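Local coordinates for protein probable TonB-dependent siderophore receptor PirA (Acinetobacter baumannii, PDB 5FR8) that probably takes part in the first step of iron uptake, binding iron-chelating siderophores at the outer membrane so that iron can be drawn from the environment, at residues A[637-642]-A[681-686]; A[594-599]-A[625-630]; A[48-53]-A[692-697]. All blocks are in the same frame, centred on the assembly; numbering follows the deposited sequence.

Contact 1 (A[637-642]-A[681-686]). With C8E ((hydroxyethyloxy)tri(ethyloxy)octane), chain C.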
loop_
_atom_site.group_PDB
_atom_site.type_symbol
_atom_site.label_atom_id
_atom_site.label_comp_id
_atom_site.label_asym_id
_atom_site.label_seq_id
_atom_site.Cartn_x
_atom_site.Cartn_y
_atom_site.Cartn_z
ATOM N N VAL A 637 -5.383 17.433 25.923
ATOM C CA VAL A 637 -4.450 16.342 26.170
ATOM C C VAL A 637 -4.949 15.139 25.412
ATOM O O VAL A 637 -6.153 14.961 25.262
ATOM C CB VAL A 637 -4.333 16.015 27.666
ATOM C CG1 VAL A 637 -5.714 15.813 28.264
ATOM C CG2 VAL A 637 -3.444 14.799 27.922
ATOM N N ASN A 638 -4.027 14.314 24.928
ATOM C CA ASN A 638 -4.394 13.205 24.071
ATOM C C ASN A 638 -3.540 11.971 24.342
ATOM O O ASN A 638 -2.335 12.093 24.499
ATOM C CB ASN A 638 -4.248 13.660 22.620
ATOM C CG ASN A 638 -4.393 12.526 21.633
ATOM O OD1 ASN A 638 -3.493 11.688 21.483
ATOM N ND2 ASN A 638 -5.538 12.485 20.955
ATOM N N PHE A 639 -4.164 10.793 24.396
ATOM C CA PHE A 639 -3.467 9.549 24.776
ATOM C C PHE A 639 -3.778 8.438 23.794
ATOM O O PHE A 639 -4.932 8.289 23.383
ATOM C CB PHE A 639 -3.911 9.094 26.175
ATOM C CG PHE A 639 -3.223 7.844 26.684
ATOM C CD1 PHE A 639 -1.916 7.893 27.149
ATOM C CD2 PHE A 639 -3.901 6.635 26.738
ATOM C CE1 PHE A 639 -1.289 6.758 27.645
ATOM C CE2 PHE A 639 -3.285 5.499 27.234
ATOM C CZ PHE A 639 -1.973 5.560 27.687
ATOM N N VAL A 640 -2.758 7.656 23.436
ATOM C CA VAL A 640 -2.896 6.571 22.446
ATOM C C VAL A 640 -2.221 5.327 23.003
ATOM O O VAL A 640 -1.184 5.410 23.681
ATOM C CB VAL A 640 -2.297 6.964 21.043
ATOM C CG1 VAL A 640 -0.785 7.129 21.133
ATOM C CG2 VAL A 640 -2.659 5.955 19.944
ATOM N N PHE A 641 -2.811 4.171 22.726
ATOM C CA PHE A 641 -2.271 2.893 23.223
ATOM C C PHE A 641 -2.626 1.823 22.218
ATOM O O PHE A 641 -3.735 1.777 21.681
ATOM C CB PHE A 641 -2.854 2.546 24.589
ATOM C CG PHE A 641 -2.387 1.230 25.158
ATOM C CD1 PHE A 641 -1.154 1.125 25.808
ATOM C CD2 PHE A 641 -3.213 0.104 25.126
ATOM C CE1 PHE A 641 -0.741 -0.078 26.369
ATOM C CE2 PHE A 641 -2.802 -1.103 25.690
ATOM C CZ PHE A 641 -1.566 -1.192 26.311
ATOM N N THR A 642 -1.662 0.974 21.950
ATOM C CA THR A 642 -1.843 -0.050 20.972
ATOM C C THR A 642 -1.228 -1.309 21.530
ATOM O O THR A 642 -0.182 -1.259 22.159
ATOM C CB THR A 642 -1.160 0.334 19.661
ATOM O OG1 THR A 642 -1.887 1.407 19.065
ATOM C CG2 THR A 642 -1.137 -0.835 18.713
ATOM N N ALA A 681 2.647 3.164 23.857
ATOM C CA ALA A 681 1.725 4.234 24.186
ATOM C C ALA A 681 2.306 5.603 23.842
ATOM O O ALA A 681 3.521 5.726 23.638
ATOM C CB ALA A 681 1.395 4.164 25.652
ATOM N N GLY A 682 1.450 6.629 23.788
ATOM C CA GLY A 682 1.927 8.011 23.639
ATOM C C GLY A 682 1.013 9.034 24.284
ATOM O O GLY A 682 -0.178 8.784 24.433
ATOM N N ILE A 683 1.570 10.182 24.677
ATOM C CA ILE A 683 0.763 11.337 25.110
ATOM C C ILE A 683 1.126 12.611 24.364
ATOM O O ILE A 683 2.226 12.748 23.832
ATOM C CB ILE A 683 0.911 11.666 26.610
ATOM C CG1 ILE A 683 2.383 11.826 26.997
ATOM C CG2 ILE A 683 0.221 10.612 27.471
ATOM C CD1 ILE A 683 2.569 12.507 28.341
ATOM N N ASN A 684 0.164 13.525 24.320
ATOM C CA ASN A 684 0.371 14.883 23.848
ATOM C C ASN A 684 -0.174 15.802 24.882
ATOM O O ASN A 684 -1.129 15.456 25.575
ATOM C CB ASN A 684 -0.470 15.183 22.610
ATOM C CG ASN A 684 -0.118 14.318 21.440
ATOM O OD1 ASN A 684 1.041 14.118 21.136
ATOM N ND2 ASN A 684 -1.121 13.817 20.764
ATOM N N VAL A 685 0.397 16.991 24.970
ATOM C CA VAL A 685 -0.368 18.122 25.466
ATOM C C VAL A 685 -0.415 19.118 24.305
ATOM O O VAL A 685 0.596 19.381 23.650
ATOM C CB VAL A 685 0.185 18.706 26.789
ATOM C CG1 VAL A 685 1.661 19.032 26.676
ATOM C CG2 VAL A 685 -0.621 19.933 27.180
ATOM N N GLY A 686 -1.611 19.619 24.021
ATOM C CA GLY A 686 -1.857 20.352 22.795
ATOM C C GLY A 686 -2.424 21.699 23.115
ATOM O O GLY A 686 -3.618 21.832 23.327
HETATM C C1 C8E C . -16.091 -3.605 21.122
HETATM C C2 C8E C . -14.594 -3.523 20.782
HETATM C C3 C8E C . -13.810 -2.394 21.491
HETATM C C4 C8E C . -12.370 -2.775 21.898
HETATM C C5 C8E C . -11.827 -1.912 23.061
HETATM C C6 C8E C . -12.483 -2.231 24.414
HETATM C C7 C8E C . -11.738 -1.636 25.614
HETATM C C8 C8E C . -12.622 -0.749 26.524
HETATM O O9 C8E C . -11.785 0.281 27.119
HETATM C C10 C8E C . -12.505 1.508 27.377
HETATM C C11 C8E C . -11.620 2.553 28.087
HETATM O O12 C8E C . -10.325 2.682 27.471
HETATM C C13 C8E C . -9.326 3.278 28.353
HETATM C C14 C8E C . -8.079 3.714 27.552
HETATM O O15 C8E C . -6.947 4.014 28.389
HETATM C C16 C8E C . -6.052 2.896 28.659
HETATM C C17 C8E C . -5.703 2.720 30.172
HETATM O O18 C8E C . -4.642 1.756 30.326
HETATM C C19 C8E C . -3.346 2.278 29.898
HETATM C C20 C8E C . -2.242 1.217 29.650
HETATM O O21 C8E C . -0.872 1.697 29.865
#

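Contact 2 (A[594-599]-A[625-630]). With C8E ((hydroxyethyloxy)tri(ethyloxy)octane), chain C.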
loop_
_atom_site.group_PDB
_atom_site.type_symbol
_atom_site.label_atom_id
_atom_site.label_comp_id
_atom_site.label_asym_id
_atom_site.label_seq_id
_atom_site.Cartn_x
_atom_site.Cartn_y
_atom_site.Cartn_z
ATOM N N ILE A 594 -14.635 14.790 27.298
ATOM C CA ILE A 594 -13.859 13.543 27.368
ATOM C C ILE A 594 -14.350 12.533 26.320
ATOM O O ILE A 594 -15.551 12.270 26.237
ATOM C CB ILE A 594 -14.032 12.821 28.741
ATOM C CG1 ILE A 594 -13.557 13.676 29.939
ATOM C CG2 ILE A 594 -13.319 11.479 28.698
ATOM C CD1 ILE A 594 -12.058 13.702 30.149
ATOM N N ARG A 595 -13.431 11.920 25.571
ATOM C CA ARG A 595 -13.808 10.944 24.540
ATOM C C ARG A 595 -12.802 9.817 24.345
ATOM O O ARG A 595 -11.596 9.996 24.553
ATOM C CB ARG A 595 -13.967 11.622 23.204
ATOM C CG ARG A 595 -15.037 12.687 23.163
ATOM C CD ARG A 595 -14.983 13.430 21.835
ATOM N NE ARG A 595 -13.636 13.903 21.501
ATOM C CZ ARG A 595 -13.011 14.920 22.101
ATOM N NH1 ARG A 595 -13.585 15.582 23.106
ATOM N NH2 ARG A 595 -11.801 15.285 21.686
ATOM N N TRP A 596 -13.328 8.669 23.914
ATOM C CA TRP A 596 -12.550 7.445 23.728
ATOM C C TRP A 596 -12.910 6.764 22.399
ATOM O O TRP A 596 -14.069 6.441 22.140
ATOM C CB TRP A 596 -12.810 6.450 24.887
ATOM C CG TRP A 596 -12.044 6.722 26.200
ATOM C CD1 TRP A 596 -10.703 6.521 26.437
ATOM C CD2 TRP A 596 -12.600 7.210 27.442
ATOM N NE1 TRP A 596 -10.395 6.867 27.739
ATOM C CE2 TRP A 596 -11.537 7.293 28.375
ATOM C CE3 TRP A 596 -13.889 7.583 27.852
ATOM C CZ2 TRP A 596 -11.728 7.743 29.692
ATOM C CZ3 TRP A 596 -14.078 8.032 29.173
ATOM C CH2 TRP A 596 -13.000 8.104 30.068
ATOM N N THR A 597 -11.906 6.513 21.570
ATOM C CA THR A 597 -12.112 5.718 20.365
ATOM C C THR A 597 -11.215 4.482 20.459
ATOM O O THR A 597 -9.992 4.604 20.496
ATOM C CB THR A 597 -11.788 6.516 19.074
ATOM O OG1 THR A 597 -12.495 7.758 19.071
ATOM C CG2 THR A 597 -12.175 5.729 17.809
ATOM N N ASN A 598 -11.840 3.304 20.533
ATOM C CA ASN A 598 -11.129 2.018 20.599
ATOM C C ASN A 598 -11.583 1.034 19.518
ATOM O O ASN A 598 -12.742 1.022 19.086
ATOM C CB ASN A 598 -11.342 1.326 21.953
ATOM C CG ASN A 598 -10.680 2.053 23.114
ATOM O OD1 ASN A 598 -10.033 3.090 22.927
ATOM N ND2 ASN A 598 -10.848 1.508 24.331
ATOM N N ASN A 599 -10.653 0.190 19.093
ATOM C CA ASN A 599 -10.986 -0.959 18.269
ATOM C C ASN A 599 -10.105 -2.167 18.591
ATOM O O ASN A 599 -9.063 -2.080 19.271
ATOM C CB ASN A 599 -10.838 -0.613 16.797
ATOM C CG ASN A 599 -9.398 -0.405 16.386
ATOM O OD1 ASN A 599 -8.604 -1.357 16.335
ATOM N ND2 ASN A 599 -9.047 0.843 16.076
ATOM N N SER A 625 -6.470 2.048 21.214
ATOM C CA SER A 625 -7.236 2.992 22.011
ATOM C C SER A 625 -6.729 4.383 21.792
ATOM O O SER A 625 -5.540 4.639 21.945
ATOM C CB SER A 625 -7.115 2.684 23.498
ATOM O OG SER A 625 -7.612 3.762 24.298
ATOM N N ILE A 626 -7.633 5.282 21.443
ATOM C CA ILE A 626 -7.322 6.701 21.471
ATOM C C ILE A 626 -8.207 7.457 22.501
ATOM O O ILE A 626 -9.417 7.218 22.605
ATOM C CB ILE A 626 -7.416 7.332 20.057
ATOM C CG1 ILE A 626 -6.679 6.471 19.013
ATOM C CG2 ILE A 626 -6.799 8.720 20.080
ATOM C CD1 ILE A 626 -7.544 5.501 18.211
ATOM N N PHE A 627 -7.582 8.368 23.252
ATOM C CA PHE A 627 -8.244 9.125 24.316
ATOM C C PHE A 627 -8.041 10.628 24.113
ATOM O O PHE A 627 -6.926 11.103 23.856
ATOM C CB PHE A 627 -7.698 8.689 25.674
ATOM C CG PHE A 627 -8.023 9.612 26.822
ATOM C CD1 PHE A 627 -9.276 9.617 27.399
ATOM C CD2 PHE A 627 -7.044 10.423 27.374
ATOM C CE1 PHE A 627 -9.558 10.437 28.487
ATOM C CE2 PHE A 627 -7.312 11.244 28.449
ATOM C CZ PHE A 627 -8.574 11.253 29.010
ATOM N N ASP A 628 -9.139 11.368 24.237
ATOM C CA ASP A 628 -9.098 12.799 24.100
ATOM C C ASP A 628 -9.819 13.483 25.244
ATOM O O ASP A 628 -10.898 13.063 25.663
ATOM C CB ASP A 628 -9.710 13.206 22.768
ATOM C CG ASP A 628 -8.671 13.401 21.705
ATOM O OD1 ASP A 628 -7.802 14.301 21.851
ATOM O OD2 ASP A 628 -8.715 12.642 20.722
ATOM N N TYR A 629 -9.200 14.555 25.729
ATOM C CA TYR A 629 -9.721 15.344 26.841
ATOM C C TYR A 629 -9.402 16.818 26.559
ATOM O O TYR A 629 -8.229 17.223 26.520
ATOM C CB TYR A 629 -9.095 14.843 28.158
ATOM C CG TYR A 629 -9.523 15.538 29.431
ATOM C CD1 TYR A 629 -10.672 16.323 29.484
ATOM C CD2 TYR A 629 -8.793 15.362 30.604
ATOM C CE1 TYR A 629 -11.063 16.926 30.669
ATOM C CE2 TYR A 629 -9.174 15.958 31.793
ATOM C CZ TYR A 629 -10.311 16.734 31.824
ATOM O OH TYR A 629 -10.683 17.335 33.007
ATOM N N ASP A 630 -10.449 17.599 26.308
ATOM C CA ASP A 630 -10.304 19.044 26.145
ATOM C C ASP A 630 -10.417 19.695 27.524
ATOM O O ASP A 630 -11.515 19.797 28.089
ATOM C CB ASP A 630 -11.368 19.614 25.182
ATOM C CG ASP A 630 -11.303 19.000 23.759
ATOM O OD1 ASP A 630 -10.223 18.877 23.145
ATOM O OD2 ASP A 630 -12.369 18.644 23.244
HETATM C C1 C8E C . -16.091 -3.605 21.122
HETATM C C2 C8E C . -14.594 -3.523 20.782
HETATM C C3 C8E C . -13.810 -2.394 21.491
HETATM C C4 C8E C . -12.370 -2.775 21.898
HETATM C C5 C8E C . -11.827 -1.912 23.061
HETATM C C6 C8E C . -12.483 -2.231 24.414
HETATM C C7 C8E C . -11.738 -1.636 25.614
HETATM C C8 C8E C . -12.622 -0.749 26.524
HETATM O O9 C8E C . -11.785 0.281 27.119
HETATM C C10 C8E C . -12.505 1.508 27.377
HETATM C C11 C8E C . -11.620 2.553 28.087
HETATM O O12 C8E C . -10.325 2.682 27.471
HETATM C C13 C8E C . -9.326 3.278 28.353
HETATM C C14 C8E C . -8.079 3.714 27.552
HETATM O O15 C8E C . -6.947 4.014 28.389
HETATM C C16 C8E C . -6.052 2.896 28.659
HETATM C C17 C8E C . -5.703 2.720 30.172
HETATM O O18 C8E C . -4.642 1.756 30.326
HETATM C C19 C8E C . -3.346 2.278 29.898
HETATM C C20 C8E C . -2.242 1.217 29.650
HETATM O O21 C8E C . -0.872 1.697 29.865
#

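Contact 3 (A[48-53]-A[692-697])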
loop_
_atom_site.group_PDB
_atom_site.type_symbol
_atom_site.label_atom_id
_atom_site.label_comp_id
_atom_site.label_asym_id
_atom_site.label_seq_id
_atom_site.Cartn_x
_atom_site.Cartn_y
_atom_site.Cartn_z
ATOM N N ASP A 48 -8.418 14.580 13.595
ATOM C CA ASP A 48 -7.716 13.426 14.161
ATOM C C ASP A 48 -6.208 13.573 13.902
ATOM O O ASP A 48 -5.390 13.532 14.826
ATOM C CB ASP A 48 -8.238 12.113 13.550
ATOM C CG ASP A 48 -9.741 11.909 13.776
ATOM O OD1 ASP A 48 -10.322 12.550 14.696
ATOM O OD2 ASP A 48 -10.350 11.102 13.030
ATOM N N LEU A 49 -5.853 13.777 12.637
ATOM C CA LEU A 49 -4.456 13.907 12.231
ATOM C C LEU A 49 -3.694 14.956 13.016
ATOM O O LEU A 49 -2.493 14.812 13.227
ATOM C CB LEU A 49 -4.357 14.226 10.734
ATOM C CG LEU A 49 -4.565 12.996 9.844
ATOM C CD1 LEU A 49 -4.490 13.362 8.356
ATOM C CD2 LEU A 49 -3.548 11.916 10.203
ATOM N N GLU A 50 -4.386 16.016 13.424
ATOM C CA GLU A 50 -3.733 17.079 14.159
ATOM C C GLU A 50 -3.464 16.628 15.604
ATOM O O GLU A 50 -2.439 16.984 16.194
ATOM C CB GLU A 50 -4.569 18.360 14.107
ATOM C CG GLU A 50 -3.905 19.592 14.723
ATOM C CD GLU A 50 -4.508 19.997 16.068
ATOM O OE1 GLU A 50 -5.277 19.208 16.677
ATOM O OE2 GLU A 50 -4.213 21.126 16.518
ATOM N N LYS A 51 -4.359 15.815 16.158
ATOM C CA LYS A 51 -4.247 15.414 17.554
ATOM C C LYS A 51 -3.191 14.342 17.779
ATOM O O LYS A 51 -2.743 14.130 18.903
ATOM C CB LYS A 51 -5.594 14.948 18.076
ATOM C CG LYS A 51 -6.367 16.098 18.654
ATOM C CD LYS A 51 -7.850 15.831 18.711
ATOM C CE LYS A 51 -8.546 17.122 19.099
ATOM N NZ LYS A 51 -9.954 16.899 19.530
ATOM N N LEU A 52 -2.773 13.691 16.700
ATOM C CA LEU A 52 -1.789 12.622 16.802
ATOM C C LEU A 52 -0.847 12.634 15.597
ATOM O O LEU A 52 -0.909 11.724 14.753
ATOM C CB LEU A 52 -2.513 11.275 16.917
ATOM C CG LEU A 52 -1.669 10.030 17.200
ATOM C CD1 LEU A 52 -0.596 10.284 18.250
ATOM C CD2 LEU A 52 -2.611 8.917 17.617
ATOM N N PRO A 53 0.035 13.656 15.532
ATOM C CA PRO A 53 0.935 13.970 14.414
ATOM C C PRO A 53 1.636 12.757 13.853
ATOM O O PRO A 53 2.092 11.906 14.591
ATOM C CB PRO A 53 1.971 14.906 15.044
ATOM C CG PRO A 53 1.262 15.557 16.174
ATOM C CD PRO A 53 0.193 14.607 16.644
ATOM N N GLN A 692 -4.601 32.022 15.618
ATOM C CA GLN A 692 -3.655 31.850 14.511
ATOM C C GLN A 692 -2.651 30.744 14.785
ATOM O O GLN A 692 -2.279 30.004 13.875
ATOM C CB GLN A 692 -2.874 33.147 14.255
ATOM C CG GLN A 692 -3.613 34.184 13.421
ATOM C CD GLN A 692 -4.720 34.871 14.204
ATOM O OE1 GLN A 692 -4.764 34.824 15.442
ATOM N NE2 GLN A 692 -5.621 35.515 13.486
ATOM N N ILE A 693 -2.202 30.639 16.033
ATOM C CA ILE A 693 -1.098 29.742 16.357
ATOM C C ILE A 693 -1.503 28.555 17.213
ATOM O O ILE A 693 -2.065 28.707 18.287
ATOM C CB ILE A 693 0.042 30.506 17.039
ATOM C CG1 ILE A 693 0.610 31.537 16.054
ATOM C CG2 ILE A 693 1.130 29.541 17.493
ATOM C CD1 ILE A 693 1.285 32.714 16.717
ATOM N N SER A 694 -1.225 27.368 16.691
ATOM C CA SER A 694 -1.392 26.130 17.416
ATOM C C SER A 694 -0.019 25.580 17.706
ATOM O O SER A 694 0.974 26.065 17.167
ATOM C CB SER A 694 -2.165 25.123 16.577
ATOM O OG SER A 694 -3.538 25.445 16.597
ATOM N N THR A 695 0.031 24.582 18.582
ATOM C CA THR A 695 1.255 23.849 18.869
ATOM C C THR A 695 0.881 22.606 19.651
ATOM O O THR A 695 -0.147 22.578 20.319
ATOM C CB THR A 695 2.282 24.676 19.672
ATOM O OG1 THR A 695 3.408 23.850 19.978
ATOM C CG2 THR A 695 1.680 25.220 20.966
ATOM N N ARG A 696 1.719 21.584 19.544
ATOM C CA ARG A 696 1.459 20.289 20.154
ATOM C C ARG A 696 2.779 19.614 20.472
ATOM O O ARG A 696 3.575 19.370 19.574
ATOM C CB ARG A 696 0.642 19.391 19.218
ATOM C CG ARG A 696 0.253 18.065 19.855
ATOM C CD ARG A 696 -0.865 17.337 19.121
ATOM N NE ARG A 696 -2.165 18.010 19.231
ATOM C CZ ARG A 696 -3.015 17.893 20.258
ATOM N NH1 ARG A 696 -2.724 17.110 21.295
ATOM N NH2 ARG A 696 -4.169 18.559 20.247
ATOM N N VAL A 697 3.013 19.328 21.748
ATOM C CA VAL A 697 4.218 18.634 22.158
ATOM C C VAL A 697 3.806 17.291 22.743
ATOM O O VAL A 697 2.777 17.188 23.423
ATOM C CB VAL A 697 5.032 19.458 23.188
ATOM C CG1 VAL A 697 6.352 18.777 23.509
ATOM C CG2 VAL A 697 5.295 20.860 22.659
#

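Contact 1 (A[637-642]-A[681-686])
Phe-639 meets Ile-683 with its edge: the methyl Ile-683 CG2 lies near the ring plane, 3.5 Å from Phe-639 CD1. The two side chains run at a slant to one another rather than in line. With CG anti to the backbone N (chi1 -178°), the Phe-639 ring leans toward strand 681-686, and CD1 also comes close to the carbonyl oxygen of Gly-682. Two residues on, Phe-641 uses its ring edge in the same manner, with Ala-681 CB in the plane and 4.0 Å from Phe-641 CD1. One face of that ring carries the bound detergent C8E, whose atom C20 is 3.8 Å from Phe-641 CE1. Detergent here is consistent with this being the lipid-facing side of the barrel.

The other side of the strand pair is polar. Asn-638 and Asn-684 lie side by side and point the same way, their amide planes 29° apart. Asn-638 OD1 is 3.3 Å from Asn-684 ND2, and Asn-638 ND2 is hydrogen-bonded to Asp-628. Val-640 faces Gly-682 across the next hydrogen-bonded pair and lays CG1 against the glycine backbone, 3.5 Å from Gly-682 N; it also touches Leu-52 and Arg-64 of the plug.

Between the two faces, the strands run antiparallel at 172°. Two reciprocal backbone pairs join them: Asn-684 N to Asn-638 O at 2.9 Å and its return bond, then Gly-682 N to Val-640 O and its return bond.

The chemistry thus splits by face: on one, ring edges pack on methyls of the partner strand and a face of Phe-641 meets the detergent, probably where lipid lies in the membrane, while buried amides turn to the lumen, where the plug sits.

Contact 2 (A[594-599]-A[625-630])
Trp-596 is covered on both faces by unlike partners, Phe-627 of the adjacent strand on one and C11 of the bound detergent C8E on the other. The aromatic pair is oblique: the five-membered ring of Trp-596 and the ring of Phe-627 have centroids 4.8 Å apart and planes at 35°, while the side chains run alongside each other. Further along this outward face, Ser-625 OG gives a weak hydrogen bond of 2.9 Å to Asn-598 OD1, and Asn-598 ND2 reaches C8E O12 in another weak bond.

On the lumen side, Arg-595 bends at its third torsion (chi3 -50°). Its NH2 comes against Asp-628 CB, and the Asp-628 carbonyl oxygen lies over one guanidinium face. Arg-595 NH1 forms a salt bridge to Asp-630 OD2 at 3.3 Å, arriving from above the carboxylate plane, and also bonds Gly-592 O. The Asp-628 carboxylate is hydrogen-bonded to Asn-638.

Four backbone bonds, among them Arg-595 N to Asp-628 O at 2.8 Å, join these antiparallel barrel strands. Their surfaces imply two environments: outside, an aromatic face, an amide and a hydroxyl meet the detergent's ether chain; within, a salt bridge and further charges, including Lys-51 of the plug helix close to Arg-595, line the plug side.

Contact 3 (A[48-53]-A[692-697])
Glu-50 and Arg-696 supply the charged part of this contact, which joins the plug helix 46-51 to barrel strand 693-700. Glu-50 OE1 and Arg-696 NH2 form a long salt bridge of 3.8 Å. The side chains cross at about a right angle and the carboxylate and guanidinium planes are 75° apart, so the groups are not coplanar, as the two-pronged, edge-to-edge arrangement would require. The same NH2 has a stronger partner in Asp-636 of the barrel, with which it makes a salt bridge.

Polar approach to the backbone comes next. Arg-696 leaves its strand with CG anti to the backbone N (chi1 -176°) and then turns at chi3 (-69°), which carries NE to 3.2 Å from the carbonyl oxygen of Glu-50.

The remaining contacts are van der Waals. Lys-51 covers one face of the guanidinium: its CA stands above the plane near the rim, and Lys-51 CG is 3.7 Å from Arg-696 NH2. The rest of the lysine chain is extended beyond CG and takes its ammonium away, leaving Lys-51 NZ 6.1 Å from Arg-696 NH2. Pro-53, past the end of the helix, meets the aliphatic part of the arginine, with its CD 3.8 Å from Arg-696 CD; its ring also touches Tyr-726 and Ser-728 of the barrel.

One buried arginine therefore gathers nearly the whole contact. Its salt bridge to Asp-636 would fix it to the barrel wall, while the helix end offers it a long salt bridge, a nearby carbonyl oxygen and aliphatic carbon, so this link between plug and barrel rests on one arginine, weakly paired across the contact, rather than on strand hydrogen bonds.

In the fold
Contacts 1 and 2 are rungs of the same barrel wall: strands 621-630 and 635-648 are neighbours, and Phe-639 O lies 2.7 Å from Phe-627 N, a probable hydrogen bond between them. Both reach the one C8E molecule on their outer side. Contact 1 is partly buried and mainly apolar and amide in character; contacts 2 and 3 are both surface contacts, though Arg-696 in contact 3 is buried. Contact 2 carries charges on its lumen side. Contact 3 lacks strand pairing and joins plug to barrel through one arginine side chain against the side chains and backbone of the helix end. Lys-51 connects it to contact 2, and strand 693-700 connects it to contact 1 by pairing with 674-687.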